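Local structure of DUF411 domain-containing protein (Pseudomonas aeruginosa, 6WIS) at residues Cys13-Asp18 / Pro88-Gly93; Lys17-His22 / Glu65-Ala70; Leu74-Arg79 / Val83-Pro88. The protein probably helps bacteria resist copper, holding a cysteine-bridged cluster of four copper ions. All blocks are in the same frame, centred on the assembly; numbering follows the deposited sequence.

Interactions 1 and 2 both use helix 14-24 and meet at one copper ion, bound by Cys15 from interaction 1 and His67 from interaction 2. Interaction 1 lies at the surface and works almost wholly through metal bonds. Interaction 2 is buried, and there an indole packs on a backbone turn and spends its N-H on a carbonyl. Interaction 3, also buried and about 17 Å from interaction 1 between centres, is apolar packing inside a beta-alpha-beta unit. Strand pairing ties it to interaction 2, since Glu65 probably hydrogen-bonds with Ala85 and Val87, and Pro88 belongs to both interaction 1 and interaction 3. Chemistry thus passes from metal ligation, through aromatic packing with one hydrogen bond, to methyl packing on a strand.

Interaction 1: residues Cys13-Asp18 / Pro88-Gly93; sequences CGCCKD and PGMPVG. With CU (copper (II) ion), chain E; CU (copper (II) ion), chain D; CU (copper (II) ion), chain F; CU (copper (II) ion), chain C.
Cys15 and Met90 meet through a copper ion, and the sulfur that reaches it bridges three coppers at once. Met90, present as selenomethionine, approaches to 3.9 Å between its SE and Cys15 SG, and the copper of chain F fills the angle between them. The copper of chain F lies 2.4 Å from Met90 SE. Seen from it, Cys15 SG and Met90 SE stand about 109° apart, and Met97 completes the site. The CG of Met90 is anti to the carbonyl carbon (chi1 -58°), and the chain runs straight to SE before bending at the last torsion, which turns the CE methyl aside and leaves selenium facing the metal.

On the other segment Cys15 SG stands between its backbone N and carbonyl carbon (chi1 47°), where the coppers of chains D and E also reach it. Three cysteines close on the copper of chain E: its distance to Cys13 SG is 2.3 Å, and Cys16 SG comes to 2.2 Å. Cys16 SG in turn bridges to the copper of chain C. The start of helix 14-24 brings three cysteine sulfurs, probably thiolates, close together, because Cys15 and Cys16 are adjacent and Cys13 lies just before the helical turn closed by Asp18 N to Gly14 O. Cys54, with His67 or His55, completes the remaining two copper sites.

Bridging cysteines let few residues hold many metals. Cysteine thiolates and methionine thioethers, whose sulfur selenium replaces here, are soft donors that favour cuprous copper, so the cluster probably suits that state, although the ions are assigned as copper(II).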
ATOM      1  N   CYS A  13       0.707  10.347 -11.400  1.00 39.54           N
ATOM      2  CA  CYS A  13      -0.302   9.375 -10.995  1.00 32.52           C
ATOM      3  C   CYS A  13      -1.189  10.053  -9.953  1.00 30.29           C
ATOM      4  O   CYS A  13      -0.737  10.352  -8.842  1.00 31.85           O
ATOM      5  CB  CYS A  13       0.358   8.105 -10.448  1.00 29.71           C
ATOM      6  SG  CYS A  13      -0.733   6.681 -10.266  1.00 30.53           S
ATOM      7  N   GLY A  14      -2.435  10.330 -10.329  1.00 34.45           N
ATOM      8  CA  GLY A  14      -3.348  11.083  -9.489  1.00 29.71           C
ATOM      9  C   GLY A  14      -3.876  10.280  -8.323  1.00 26.25           C
ATOM     10  O   GLY A  14      -4.037  10.831  -7.226  1.00 27.07           O
ATOM     11  N   CYS A  15      -4.108   8.974  -8.537  1.00 23.92           N
ATOM     12  CA  CYS A  15      -4.657   8.120  -7.481  1.00 28.49           C
ATOM     13  C   CYS A  15      -3.714   8.005  -6.283  1.00 23.72           C
ATOM     14  O   CYS A  15      -4.175   7.941  -5.138  1.00 28.92           O
ATOM     15  CB  CYS A  15      -4.977   6.734  -8.045  1.00 22.31           C
ATOM     16  SG  CYS A  15      -3.593   6.121  -9.039  1.00 26.03           S
ATOM     17  N   CYS A  16      -2.393   7.963  -6.519  1.00 23.89           N
ATOM     18  CA  CYS A  16      -1.441   7.928  -5.406  1.00 26.30           C
ATOM     19  C   CYS A  16      -1.625   9.127  -4.481  1.00 26.02           C
ATOM     20  O   CYS A  16      -1.589   8.985  -3.255  1.00 23.02           O
ATOM     21  CB  CYS A  16       0.012   7.907  -5.907  1.00 26.41           C
ATOM     22  SG  CYS A  16       0.431   6.716  -7.220  1.00 26.65           S
ATOM     23  N   LYS A  17      -1.789  10.320  -5.055  1.00 26.24           N
ATOM     24  CA  LYS A  17      -1.983  11.529  -4.263  1.00 24.74           C
ATOM     25  C   LYS A  17      -3.304  11.504  -3.513  1.00 25.29           C
ATOM     26  O   LYS A  17      -3.386  12.012  -2.388  1.00 27.34           O
ATOM     27  CB  LYS A  17      -1.915  12.767  -5.177  1.00 25.28           C
ATOM     28  CG  LYS A  17      -0.513  13.049  -5.760  1.00 35.68           C
ATOM     29  CD  LYS A  17      -0.545  14.158  -6.833  1.00 43.03           C
ATOM     30  N   ASP A  18      -4.344  10.925  -4.119  1.00 25.33           N
ATOM     31  CA  ASP A  18      -5.630  10.778  -3.443  1.00 27.76           C
ATOM     32  C   ASP A  18      -5.517   9.795  -2.279  1.00 25.62           C
ATOM     33  O   ASP A  18      -6.042  10.046  -1.188  1.00 24.07           O
ATOM     34  CB  ASP A  18      -6.691  10.316  -4.469  1.00 28.35           C
ATOM     35  CG  ASP A  18      -8.135  10.331  -3.916  1.00 34.19           C
ATOM     36  OD1 ASP A  18      -8.435  11.019  -2.939  1.00 43.17           O
ATOM     37  OD2 ASP A  18      -8.994   9.655  -4.486  1.00 45.99           O
ATOM     38  N   PRO A  88      -2.300  -5.490  -5.245  1.00 23.05           N
ATOM     39  CA  PRO A  88      -1.639  -5.402  -6.556  1.00 24.89           C
ATOM     40  C   PRO A  88      -2.472  -4.610  -7.557  1.00 25.29           C
ATOM     41  O   PRO A  88      -3.700  -4.548  -7.467  1.00 25.83           O
ATOM     42  CB  PRO A  88      -1.506  -6.868  -6.983  1.00 25.47           C
ATOM     43  CG  PRO A  88      -1.557  -7.637  -5.703  1.00 30.31           C
ATOM     44  CD  PRO A  88      -2.509  -6.881  -4.816  1.00 23.62           C
ATOM     45  N   GLY A  89      -1.791  -3.990  -8.513  1.00 26.68           N
ATOM     46  CA  GLY A  89      -2.549  -3.283  -9.528  1.00 25.18           C
ATOM     47  C   GLY A  89      -3.223  -2.035  -8.978  1.00 30.12           C
ATOM     48  O   GLY A  89      -2.745  -1.386  -8.032  1.00 29.48           O
HETATM   49  N   MSE A  90      -4.356  -1.690  -9.579  1.00 25.76           N
HETATM   50  CA  MSE A  90      -5.113  -0.533  -9.120  1.00 28.11           C
HETATM   51  C   MSE A  90      -6.593  -0.806  -9.263  1.00 30.57           C
HETATM   52  O   MSE A  90      -7.220  -0.316 -10.201  1.00 30.88           O
HETATM   53  CB  MSE A  90      -4.740   0.736  -9.906  1.00 29.83           C
HETATM   54  CG  MSE A  90      -3.276   1.147  -9.877  1.00 28.08           C
HETATM   55 SE   MSE A  90      -2.905   2.785 -10.932  0.75 32.91          SE
HETATM   56  CE  MSE A  90      -3.507   2.172 -12.695  1.00 30.19           C
ATOM     57  N   PRO A  91      -7.151  -1.590  -8.338  1.00 28.23           N
ATOM     58  CA  PRO A  91      -8.578  -1.946  -8.435  1.00 27.90           C
ATOM     59  C   PRO A  91      -9.453  -0.732  -8.176  1.00 31.39           C
ATOM     60  O   PRO A  91      -9.237   0.013  -7.216  1.00 27.41           O
ATOM     61  CB  PRO A  91      -8.759  -3.012  -7.351  1.00 26.30           C
ATOM     62  CG  PRO A  91      -7.611  -2.801  -6.413  1.00 27.49           C
ATOM     63  CD  PRO A  91      -6.471  -2.291  -7.238  1.00 26.36           C
ATOM     64  N   VAL A  92     -10.432  -0.524  -9.056  1.00 27.96           N
ATOM     65  CA  VAL A  92     -11.352   0.598  -8.872  1.00 30.82           C
ATOM     66  C   VAL A  92     -12.168   0.359  -7.603  1.00 27.28           C
ATOM     67  O   VAL A  92     -12.582  -0.767  -7.313  1.00 31.84           O
ATOM     68  CB  VAL A  92     -12.253   0.768 -10.113  1.00 29.96           C
ATOM     69  CG1 VAL A  92     -13.310   1.855  -9.884  1.00 29.75           C
ATOM     70  CG2 VAL A  92     -11.428   1.133 -11.328  1.00 32.48           C
ATOM     71  N   GLY A  93     -12.388   1.413  -6.828  1.00 29.46           N
ATOM     72  CA  GLY A  93     -13.100   1.311  -5.575  1.00 28.06           C
ATOM     73  C   GLY A  93     -12.211   1.205  -4.351  1.00 30.93           C
ATOM     74  O   GLY A  93     -12.696   1.401  -3.230  1.00 34.57           O
TER
HETATM   75 CU    CU E 203      -1.576   6.949  -8.185  1.00 29.60          CU
HETATM   76 CU    CU D 202      -2.756   4.450  -7.771  1.00 26.31          CU
HETATM   77 CU    CU F 204      -4.587   4.395 -10.278  1.00 31.97          CU
HETATM   78 CU    CU C 201      -0.269   4.820  -6.426  1.00 23.20          CU

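Interaction 2: residues Lys17-His22 / Glu65-Ala70. With ZN (zinc ion), chain J; CU (copper (II) ion), chain D.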
ATOM      1  N   LYS A  17      -1.789  10.320  -5.055  1.00 26.24           N
ATOM      2  CA  LYS A  17      -1.983  11.529  -4.263  1.00 24.74           C
ATOM      3  C   LYS A  17      -3.304  11.504  -3.513  1.00 25.29           C
ATOM      4  O   LYS A  17      -3.386  12.012  -2.388  1.00 27.34           O
ATOM      5  CB  LYS A  17      -1.915  12.767  -5.177  1.00 25.28           C
ATOM      6  CG  LYS A  17      -0.513  13.049  -5.760  1.00 35.68           C
ATOM      7  CD  LYS A  17      -0.545  14.158  -6.833  1.00 43.03           C
ATOM      8  N   ASP A  18      -4.344  10.925  -4.119  1.00 25.33           N
ATOM      9  CA  ASP A  18      -5.630  10.778  -3.443  1.00 27.76           C
ATOM     10  C   ASP A  18      -5.517   9.795  -2.279  1.00 25.62           C
ATOM     11  O   ASP A  18      -6.042  10.046  -1.188  1.00 24.07           O
ATOM     12  CB  ASP A  18      -6.691  10.316  -4.469  1.00 28.35           C
ATOM     13  CG  ASP A  18      -8.135  10.331  -3.916  1.00 34.19           C
ATOM     14  OD1 ASP A  18      -8.435  11.019  -2.939  1.00 43.17           O
ATOM     15  OD2 ASP A  18      -8.994   9.655  -4.486  1.00 45.99           O
ATOM     16  N   TRP A  19      -4.833   8.668  -2.495  1.00 22.14           N
ATOM     17  CA  TRP A  19      -4.599   7.726  -1.397  1.00 24.46           C
ATOM     18  C   TRP A  19      -3.859   8.394  -0.232  1.00 23.72           C
ATOM     19  O   TRP A  19      -4.213   8.198   0.939  1.00 24.17           O
ATOM     20  CB  TRP A  19      -3.819   6.532  -1.928  1.00 22.38           C
ATOM     21  CG  TRP A  19      -3.499   5.472  -0.961  1.00 21.74           C
ATOM     22  CD1 TRP A  19      -4.360   4.546  -0.446  1.00 22.55           C
ATOM     23  CD2 TRP A  19      -2.204   5.174  -0.416  1.00 22.94           C
ATOM     24  NE1 TRP A  19      -3.672   3.682   0.399  1.00 22.64           N
ATOM     25  CE2 TRP A  19      -2.346   4.039   0.413  1.00 23.00           C
ATOM     26  CE3 TRP A  19      -0.930   5.745  -0.568  1.00 25.71           C
ATOM     27  CZ2 TRP A  19      -1.263   3.466   1.090  1.00 24.54           C
ATOM     28  CZ3 TRP A  19       0.154   5.171   0.109  1.00 20.83           C
ATOM     29  CH2 TRP A  19      -0.021   4.055   0.933  1.00 22.07           C
ATOM     30  N   ILE A  20      -2.845   9.206  -0.539  1.00 23.43           N
ATOM     31  CA  ILE A  20      -2.149   9.948   0.509  1.00 26.90           C
ATOM     32  C   ILE A  20      -3.132  10.832   1.282  1.00 32.26           C
ATOM     33  O   ILE A  20      -3.058  10.941   2.514  1.00 29.55           O
ATOM     34  CB  ILE A  20      -0.994  10.753  -0.110  1.00 28.91           C
ATOM     35  CG1 ILE A  20       0.121   9.795  -0.543  1.00 26.18           C
ATOM     36  CG2 ILE A  20      -0.507  11.841   0.843  1.00 29.55           C
ATOM     37  CD1 ILE A  20       1.265  10.474  -1.317  1.00 26.53           C
ATOM     38  N   LYS A  21      -4.102  11.436   0.583  1.00 29.02           N
ATOM     39  CA  LYS A  21      -5.042  12.314   1.281  1.00 32.23           C
ATOM     40  C   LYS A  21      -5.978  11.525   2.187  1.00 28.40           C
ATOM     41  O   LYS A  21      -6.306  11.990   3.277  1.00 31.50           O
ATOM     42  CB  LYS A  21      -5.814  13.175   0.269  1.00 31.21           C
ATOM     43  CG  LYS A  21      -4.954  14.322  -0.279  1.00 36.29           C
ATOM     44  CD  LYS A  21      -5.628  15.159  -1.366  1.00 43.86           C
ATOM     45  CE  LYS A  21      -6.789  15.967  -0.801  1.00 63.35           C
ATOM     46  NZ  LYS A  21      -7.341  16.980  -1.756  1.00 66.84           N
ATOM     47  N   HIS A  22      -6.362  10.307   1.787  1.00 26.67           N
ATOM     48  CA  HIS A  22      -7.148   9.430   2.657  1.00 31.18           C
ATOM     49  C   HIS A  22      -6.365   9.014   3.900  1.00 33.07           C
ATOM     50  O   HIS A  22      -6.938   8.902   4.996  1.00 31.83           O
ATOM     51  CB  HIS A  22      -7.595   8.175   1.886  1.00 30.27           C
ATOM     52  CG  HIS A  22      -8.678   8.422   0.883  1.00 32.49           C
ATOM     53  ND1 HIS A  22      -9.965   7.966   1.052  1.00 39.05           N
ATOM     54  CD2 HIS A  22      -8.662   9.064  -0.311  1.00 29.63           C
ATOM     55  CE1 HIS A  22     -10.696   8.312   0.009  1.00 37.73           C
ATOM     56  NE2 HIS A  22      -9.933   8.985  -0.828  1.00 35.72           N
ATOM     57  N   GLU A  65       2.101  -1.791  -0.386  1.00 26.26           N
ATOM     58  CA  GLU A  65       2.137  -1.729  -1.840  1.00 24.63           C
ATOM     59  C   GLU A  65       0.738  -1.418  -2.350  1.00 24.06           C
ATOM     60  O   GLU A  65      -0.193  -2.199  -2.134  1.00 22.74           O
ATOM     61  CB  GLU A  65       2.651  -3.046  -2.428  1.00 25.38           C
ATOM     62  CG  GLU A  65       2.807  -3.034  -3.947  1.00 22.38           C
ATOM     63  CD  GLU A  65       3.937  -2.118  -4.418  1.00 30.98           C
ATOM     64  OE1 GLU A  65       4.723  -1.694  -3.547  1.00 31.71           O
ATOM     65  OE2 GLU A  65       4.044  -1.824  -5.648  1.00 26.44           O
ATOM     66  N   GLY A  66       0.583  -0.281  -2.999  1.00 24.66           N
ATOM     67  CA  GLY A  66      -0.710   0.017  -3.583  1.00 21.90           C
ATOM     68  C   GLY A  66      -1.746   0.587  -2.617  1.00 25.88           C
ATOM     69  O   GLY A  66      -1.455   1.102  -1.523  1.00 23.27           O
ATOM     70  N   HIS A  67      -2.994   0.512  -3.066  1.00 22.68           N
ATOM     71  CA  HIS A  67      -4.105   1.217  -2.425  1.00 24.77           C
ATOM     72  C   HIS A  67      -4.670   0.425  -1.237  1.00 26.35           C
ATOM     73  O   HIS A  67      -5.842   0.056  -1.196  1.00 23.94           O
ATOM     74  CB  HIS A  67      -5.156   1.526  -3.485  1.00 24.47           C
ATOM     75  CG  HIS A  67      -4.708   2.571  -4.464  1.00 22.94           C
ATOM     76  ND1 HIS A  67      -4.976   3.913  -4.291  1.00 24.55           N
ATOM     77  CD2 HIS A  67      -3.957   2.482  -5.584  1.00 20.60           C
ATOM     78  CE1 HIS A  67      -4.418   4.605  -5.268  1.00 26.88           C
ATOM     79  NE2 HIS A  67      -3.788   3.763  -6.067  1.00 21.12           N
ATOM     80  N   VAL A  68      -3.803   0.185  -0.251  1.00 27.18           N
ATOM     81  CA  VAL A  68      -4.203  -0.509   0.988  1.00 23.12           C
ATOM     82  C   VAL A  68      -5.022   0.439   1.858  1.00 24.03           C
ATOM     83  O   VAL A  68      -4.574   1.569   2.124  1.00 23.51           O
ATOM     84  CB  VAL A  68      -2.972  -0.995   1.754  1.00 24.89           C
ATOM     85  CG1 VAL A  68      -3.420  -1.759   3.018  1.00 19.92           C
ATOM     86  CG2 VAL A  68      -2.037  -1.886   0.870  1.00 23.99           C
ATOM     87  N   PRO A  69      -6.198   0.037   2.339  1.00 22.93           N
ATOM     88  CA  PRO A  69      -6.960   0.915   3.238  1.00 23.45           C
ATOM     89  C   PRO A  69      -6.219   1.149   4.549  1.00 26.12           C
ATOM     90  O   PRO A  69      -5.493   0.280   5.038  1.00 20.48           O
ATOM     91  CB  PRO A  69      -8.265   0.134   3.468  1.00 25.23           C
ATOM     92  CG  PRO A  69      -8.410  -0.698   2.191  1.00 28.18           C
ATOM     93  CD  PRO A  69      -6.985  -1.140   1.922  1.00 24.65           C
ATOM     94  N   ALA A  70      -6.454   2.327   5.139  1.00 25.58           N
ATOM     95  CA  ALA A  70      -5.785   2.705   6.384  1.00 25.37           C
ATOM     96  C   ALA A  70      -5.953   1.649   7.475  1.00 29.98           C
ATOM     97  O   ALA A  70      -4.986   1.297   8.163  1.00 28.82           O
ATOM     98  CB  ALA A  70      -6.311   4.059   6.866  1.00 26.49           C
TER
HETATM   99 ZN    ZN J 208     -10.364   9.803  -2.627  1.00 31.00          ZN
HETATM  100 CU    CU D 202      -2.756   4.450  -7.771  1.00 26.31          CU
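Trp19 lays one face of its indole over the carbonyl oxygen of Gly66, which sits 3.4 Å above the ring plane and is displaced toward the rim. That oxygen belongs to an inverse gamma turn centred on His67, closed by a weak bond from Val68 N, which carries the chain from strand 62-65 into helix 70-77. Gly66 suits the entry, for its positive phi (82°) would jam a side chain against the preceding carbonyl.

His67 meets the Trp19 side chain in two ways. Its CA makes an off-centre CH-pi contact with the five-membered ring, 4.1 Å from the centroid. Its imidazole lies obliquely to the indole, planes at 71°, with ND1 3.7 Å from Trp19 CB. Pro95 O at ND1 and the copper of chain D at NE2 fix the rotation of this imidazole. His55, another copper ligand, does stack on Trp19, so the buried tryptophan backs two copper ligands. Further round helix 14-24, Asp18 grips a zinc ion with both carboxylate oxygens, one turn before His22, which adds NE2; Glu98 completes the site.

In its ring plane, Trp19 NE1 donates a nearly straight bond (169°) to Val68 O, 2.9 Å away, from above that carbonyl's plane.

Interaction 3: residues Leu74-Arg79 / Val83-Pro88; sequences LKLRER and VGAAVP. With ZN (zinc ion), chain N.
Leu76 carries this contact, laying both methyls on Gly84 and Ala85, CD1 nearer the first and CD2 the second. The three join the helix and the second strand of a beta-alpha-beta unit made of strand 62-65, helix 70-77 and strand 84-86, in which the helix packs across the sheet.

Leu76 is set toward the sheet by a CG anti to the backbone N (chi1 171°), which sends both branches across the gap. Both methyls ride over one face of the peptide that joins Gly84 to Ala85. CD1 settles above Gly84 C at 3.5 Å, while CD2 lies toward Ala85 N, 3.8 Å away. CD2 also meets the one side-chain atom available there, Ala85 CB, at 4.1 Å.

Residue type explains the fit. Gly84 meets the leucine with its backbone alone, and its phi near 180° is easy for glycine. Ala85 turns only a methyl toward the helix, small enough for the branched leucine to cover. Val64 and Leu82 pack against Leu76 as well, while Leu120 and Val108 border Ala85, so both belong to the apolar packing between helix and sheet.

The backbone polar groups of the strand bond to its neighbours, Ala85 with Phe63 and Glu65, Gly84 with Leu111, and Leu76 O accepts a bond from Lys62 NZ. Exposed Glu78, just past the helix, binds a zinc ion through OE2 at 2.2 Å, with OE1 farther off at 2.6 Å.

Contact between the two segments is therefore a matter of methyl groups against small residues and a peptide face. Its cohesion rests on shape and the exclusion of water, and the hydrogen bonds of these residues go to partners outside the two segments.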
ATOM      1  N   LEU A  74      -3.051  -0.600   9.723  1.00 26.87           N
ATOM      2  CA  LEU A  74      -2.960  -0.815  11.171  1.00 31.89           C
ATOM      3  C   LEU A  74      -2.858  -2.308  11.508  1.00 36.43           C
ATOM      4  O   LEU A  74      -2.080  -2.694  12.390  1.00 35.61           O
ATOM      5  CB  LEU A  74      -4.158  -0.172  11.900  1.00 24.40           C
ATOM      6  CG  LEU A  74      -4.444   1.333  11.717  1.00 30.97           C
ATOM      7  CD1 LEU A  74      -5.717   1.784  12.491  1.00 32.80           C
ATOM      8  CD2 LEU A  74      -3.240   2.235  12.079  1.00 31.03           C
ATOM      9  N   LYS A  75      -3.614  -3.169  10.805  1.00 29.81           N
ATOM     10  CA  LYS A  75      -3.495  -4.614  11.045  1.00 32.98           C
ATOM     11  C   LYS A  75      -2.120  -5.128  10.660  1.00 37.37           C
ATOM     12  O   LYS A  75      -1.559  -6.003  11.340  1.00 36.44           O
ATOM     13  CB  LYS A  75      -4.558  -5.403  10.267  1.00 35.94           C
ATOM     14  CG  LYS A  75      -5.991  -5.000  10.576  1.00 40.49           C
ATOM     15  CD  LYS A  75      -6.989  -5.762   9.697  1.00 48.09           C
ATOM     16  N   LEU A  76      -1.575  -4.621   9.550  1.00 30.20           N
ATOM     17  CA  LEU A  76      -0.219  -4.970   9.148  1.00 33.28           C
ATOM     18  C   LEU A  76       0.778  -4.668  10.259  1.00 31.40           C
ATOM     19  O   LEU A  76       1.638  -5.500  10.578  1.00 33.04           O
ATOM     20  CB  LEU A  76       0.152  -4.213   7.867  1.00 27.76           C
ATOM     21  CG  LEU A  76       1.608  -4.280   7.411  1.00 27.48           C
ATOM     22  CD1 LEU A  76       1.985  -5.733   7.059  1.00 25.77           C
ATOM     23  CD2 LEU A  76       1.840  -3.343   6.200  1.00 24.95           C
ATOM     24  N   ARG A  77       0.658  -3.491  10.871  1.00 32.12           N
ATOM     25  CA  ARG A  77       1.604  -3.062  11.895  1.00 35.99           C
ATOM     26  C   ARG A  77       1.626  -4.002  13.087  1.00 40.27           C
ATOM     27  O   ARG A  77       2.678  -4.177  13.712  1.00 40.00           O
ATOM     28  CB  ARG A  77       1.268  -1.654  12.371  1.00 34.27           C
ATOM     29  CG  ARG A  77       1.559  -0.600  11.349  1.00 32.59           C
ATOM     30  CD  ARG A  77       1.388   0.805  11.895  1.00 35.63           C
ATOM     31  NE  ARG A  77       2.468   1.206  12.791  1.00 36.75           N
ATOM     32  CZ  ARG A  77       2.298   1.454  14.088  1.00 42.18           C
ATOM     33  NH1 ARG A  77       1.101   1.321  14.632  1.00 41.68           N
ATOM     34  NH2 ARG A  77       3.322   1.826  14.835  1.00 39.44           N
ATOM     35  N   GLU A  78       0.496  -4.619  13.419  1.00 36.75           N
ATOM     36  CA  GLU A  78       0.437  -5.422  14.628  1.00 44.10           C
ATOM     37  C   GLU A  78       0.634  -6.917  14.387  1.00 46.05           C
ATOM     38  O   GLU A  78       0.543  -7.691  15.336  1.00 46.82           O
ATOM     39  CB  GLU A  78      -0.873  -5.158  15.367  1.00 41.05           C
ATOM     40  CG  GLU A  78      -2.122  -5.737  14.772  1.00 47.65           C
ATOM     41  CD  GLU A  78      -3.355  -5.020  15.302  1.00 54.16           C
ATOM     42  OE1 GLU A  78      -3.188  -3.913  15.869  1.00 55.55           O
ATOM     43  OE2 GLU A  78      -4.479  -5.552  15.155  1.00 61.41           O
ATOM     44  N   ARG A  79       0.949  -7.340  13.167  1.00 38.25           N
ATOM     45  CA  ARG A  79       1.195  -8.751  12.883  1.00 37.60           C
ATOM     46  C   ARG A  79       2.705  -8.939  12.748  1.00 47.54           C
ATOM     47  O   ARG A  79       3.300  -8.605  11.716  1.00 38.34           O
ATOM     48  CB  ARG A  79       0.440  -9.203  11.636  1.00 40.14           C
ATOM     49  CG  ARG A  79      -1.077  -9.254  11.814  1.00 41.86           C
ATOM     50  CD  ARG A  79      -1.543 -10.677  12.156  1.00 44.61           C
ATOM     51  NE  ARG A  79      -0.884 -11.646  11.293  1.00 37.36           N
ATOM     52  CZ  ARG A  79      -1.418 -12.156  10.183  1.00 48.66           C
ATOM     53  NH1 ARG A  79      -2.646 -11.811   9.808  1.00 40.51           N
ATOM     54  NH2 ARG A  79      -0.720 -13.018   9.450  1.00 43.51           N
ATOM     55  N   VAL A  83       5.828  -8.784   6.918  1.00 32.97           N
ATOM     56  CA  VAL A  83       6.778  -7.752   6.528  1.00 37.36           C
ATOM     57  C   VAL A  83       6.184  -6.748   5.532  1.00 34.57           C
ATOM     58  O   VAL A  83       6.864  -5.785   5.157  1.00 26.58           O
ATOM     59  CB  VAL A  83       8.038  -8.414   5.936  1.00 40.28           C
ATOM     60  CG1 VAL A  83       7.742  -8.916   4.537  1.00 37.08           C
ATOM     61  CG2 VAL A  83       9.245  -7.461   5.962  1.00 50.00           C
ATOM     62  N   GLY A  84       4.947  -6.951   5.088  1.00 32.54           N
ATOM     63  CA  GLY A  84       4.340  -6.050   4.124  1.00 30.10           C
ATOM     64  C   GLY A  84       2.946  -6.521   3.767  1.00 27.21           C
ATOM     65  O   GLY A  84       2.549  -7.649   4.070  1.00 27.58           O
ATOM     66  N   ALA A  85       2.187  -5.604   3.162  1.00 24.72           N
ATOM     67  CA  ALA A  85       0.882  -5.930   2.599  1.00 27.36           C
ATOM     68  C   ALA A  85       0.750  -5.206   1.267  1.00 25.38           C
ATOM     69  O   ALA A  85       1.280  -4.107   1.100  1.00 23.15           O
ATOM     70  CB  ALA A  85      -0.262  -5.542   3.521  1.00 24.78           C
ATOM     71  N   ALA A  86       0.068  -5.849   0.318  1.00 23.15           N
ATOM     72  CA  ALA A  86      -0.063  -5.348  -1.046  1.00 28.76           C
ATOM     73  C   ALA A  86      -1.510  -5.443  -1.496  1.00 24.45           C
ATOM     74  O   ALA A  86      -2.200  -6.438  -1.206  1.00 24.96           O
ATOM     75  CB  ALA A  86       0.815  -6.154  -2.056  1.00 21.79           C
ATOM     76  N   VAL A  87      -1.958  -4.410  -2.208  1.00 24.15           N
ATOM     77  CA  VAL A  87      -3.091  -4.507  -3.129  1.00 24.90           C
ATOM     78  C   VAL A  87      -2.518  -4.385  -4.538  1.00 25.45           C
ATOM     79  O   VAL A  87      -2.222  -3.271  -4.992  1.00 25.60           O
ATOM     80  CB  VAL A  87      -4.157  -3.434  -2.879  1.00 26.23           C
ATOM     81  CG1 VAL A  87      -5.243  -3.539  -3.957  1.00 24.83           C
ATOM     82  CG2 VAL A  87      -4.744  -3.554  -1.457  1.00 20.99           C
ATOM     83  N   PRO A  88      -2.300  -5.490  -5.245  1.00 23.05           N
ATOM     84  CA  PRO A  88      -1.639  -5.402  -6.556  1.00 24.89           C
ATOM     85  C   PRO A  88      -2.472  -4.610  -7.557  1.00 25.29           C
ATOM     86  O   PRO A  88      -3.700  -4.548  -7.467  1.00 25.83           O
ATOM     87  CB  PRO A  88      -1.506  -6.868  -6.983  1.00 25.47           C
ATOM     88  CG  PRO A  88      -1.557  -7.637  -5.703  1.00 30.31           C
ATOM     89  CD  PRO A  88      -2.509  -6.881  -4.816  1.00 23.62           C
TER
HETATM   90 ZN    ZN N 212      -5.739  -4.275  16.409  1.00 84.81          ZN